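Local coordinates for protein alginate lyase (Aplysia kurodai, PDB 5GMT) that probably cleaves alginate by a lyase reaction as a family 14 polysaccharide lyase, with a specificity directed at polymannuronate, at residues G109-G114 / S245-G250. Residues are numbered along the deposited sequence; the frame is centred on the assembly and turned at random.
Sequences GGKLPG and STFFGG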
loop_
_atom_site.group_PDB
_atom_site.type_symbol
_atom_site.label_atom_id
_atom_site.label_comp_id
_atom_site.label_asym_id
_atom_site.label_seq_id
_atom_site.Cartn_x
_atom_site.Cartn_y
_atom_site.Cartn_z
ATOM N N GLY A 109 5.872 -10.343 8.813
ATOM C CA GLY A 109 5.078 -9.425 8.026
ATOM C C GLY A 109 5.104 -7.953 8.365
ATOM O O GLY A 109 5.458 -7.535 9.466
ATOM N N GLY A 110 4.689 -7.158 7.391
ATOM C CA GLY A 110 4.598 -5.725 7.573
ATOM C C GLY A 110 3.947 -5.060 6.372
ATOM O O GLY A 110 3.565 -5.726 5.413
ATOM N N LYS A 111 3.854 -3.734 6.426
ATOM C CA LYS A 111 3.043 -2.973 5.473
ATOM C C LYS A 111 3.842 -2.407 4.315
ATOM O O LYS A 111 5.023 -2.105 4.467
ATOM C CB LYS A 111 2.334 -1.829 6.198
ATOM C CG LYS A 111 0.916 -2.162 6.696
ATOM C CD LYS A 111 0.924 -3.323 7.659
ATOM C CE LYS A 111 -0.441 -3.544 8.306
ATOM N NZ LYS A 111 -0.418 -4.770 9.172
ATOM N N LEU A 112 3.178 -2.266 3.167
ATOM C CA LEU A 112 3.714 -1.557 1.998
ATOM C C LEU A 112 2.633 -0.648 1.422
ATOM O O LEU A 112 1.434 -0.907 1.611
ATOM C CB LEU A 112 4.191 -2.553 0.933
ATOM C CG LEU A 112 5.418 -3.395 1.264
ATOM C CD1 LEU A 112 5.533 -4.516 0.223
ATOM C CD2 LEU A 112 6.705 -2.543 1.283
ATOM N N PRO A 113 3.036 0.415 0.707
ATOM C CA PRO A 113 2.069 1.368 0.140
ATOM C C PRO A 113 1.060 0.749 -0.823
ATOM O O PRO A 113 1.416 -0.143 -1.593
ATOM C CB PRO A 113 2.967 2.362 -0.618
ATOM C CG PRO A 113 4.255 2.323 0.120
ATOM C CD PRO A 113 4.425 0.871 0.515
ATOM N N GLY A 114 -0.175 1.255 -0.787
ATOM C CA GLY A 114 -1.224 0.854 -1.706
ATOM C C GLY A 114 -2.188 2.012 -1.900
ATOM O O GLY A 114 -1.950 3.098 -1.390
ATOM N N SER A 245 2.429 3.512 3.631
ATOM C CA SER A 245 2.359 2.869 4.932
ATOM C C SER A 245 3.392 1.758 4.961
ATOM O O SER A 245 3.335 0.868 4.136
ATOM C CB SER A 245 0.952 2.312 5.159
ATOM O OG SER A 245 0.806 1.743 6.439
ATOM N N THR A 246 4.346 1.813 5.883
ATOM C CA THR A 246 5.306 0.720 5.990
ATOM C C THR A 246 5.911 0.671 7.401
ATOM O O THR A 246 6.372 1.680 7.960
ATOM C CB THR A 246 6.417 0.829 4.888
ATOM O OG1 THR A 246 7.169 -0.393 4.822
ATOM C CG2 THR A 246 7.357 2.017 5.136
ATOM N N PHE A 247 5.849 -0.526 7.969
ATOM C CA PHE A 247 6.290 -0.826 9.319
ATOM C C PHE A 247 6.100 -2.326 9.482
ATOM O O PHE A 247 5.341 -2.933 8.723
ATOM C CB PHE A 247 5.486 -0.050 10.368
ATOM C CG PHE A 247 3.998 -0.241 10.260
ATOM C CD1 PHE A 247 3.219 0.662 9.544
ATOM C CD2 PHE A 247 3.378 -1.317 10.876
ATOM C CE1 PHE A 247 1.842 0.490 9.446
ATOM C CE2 PHE A 247 2.014 -1.492 10.790
ATOM C CZ PHE A 247 1.240 -0.583 10.076
ATOM N N PHE A 248 6.794 -2.921 10.446
ATOM C CA PHE A 248 6.591 -4.334 10.758
ATOM C C PHE A 248 5.346 -4.496 11.630
ATOM O O PHE A 248 5.091 -3.680 12.523
ATOM C CB PHE A 248 7.823 -4.918 11.470
ATOM C CG PHE A 248 8.954 -5.258 10.543
ATOM C CD1 PHE A 248 9.709 -4.252 9.946
ATOM C CD2 PHE A 248 9.269 -6.583 10.271
ATOM C CE1 PHE A 248 10.755 -4.565 9.084
ATOM C CE2 PHE A 248 10.309 -6.902 9.416
ATOM C CZ PHE A 248 11.052 -5.889 8.818
ATOM N N GLY A 249 4.562 -5.539 11.363
ATOM C CA GLY A 249 3.413 -5.836 12.201
ATOM C C GLY A 249 2.079 -5.592 11.520
ATOM O O GLY A 249 2.043 -5.116 10.381
ATOM N N GLY A 250 0.983 -5.943 12.194
ATOM C CA GLY A 250 1.021 -6.616 13.483
ATOM C C GLY A 250 1.146 -5.684 14.670
ATOM O O GLY A 250 1.719 -4.598 14.567
#
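K111 and F247 carry the side-chain contact between segments 109-114 and 245-250, on the neighbouring antiparallel strands 110-118 and 238-247 of the jelly-roll-like, concanavalin-type fold. The CB of K111 lies over one face of the F247 ring, displaced toward the rim, in a CH-pi contact 4.2 Å from the ring centroid. A bend at chi2 (59°) then carries the chain on along the same face, near the rim, with K111 CD 3.7 Å from F247 CZ, and delivers the amino group to the loop beyond strand 238-247. There K111 NZ hydrogen-bonds to G249 O at 2.8 Å, in the carbonyl plane and on a lone pair.

The backbones are packed most tightly at G110, whose CA is only 3.1 Å from F247 O; a side chain on G110 would collide with that carbonyl. F247 O receives K111 N at 2.9 Å, and G249 N bonds to G109 O just before the cis peptide joining G249 to G250. On the sheet face bearing L112, T246 OG1 donates to K111 O at 2.8 Å and also pairs with Y63, while F248 packs edge-to-face against W143 and Y63. At P113 and S245 the pairing lapses: P113 has no N-H to offer S245 O, and S245 OG turns to R140. The partly exposed side lies beside K111, at F247 and G250.

An alanine at K111 would remove the chain beyond CB, and would probably leave G249 O without this amino partner and the F247 ring less firmly held. The lysine thus joins nonpolar packing to a hydrogen bond, tying its strand to the loop that follows the partner strand.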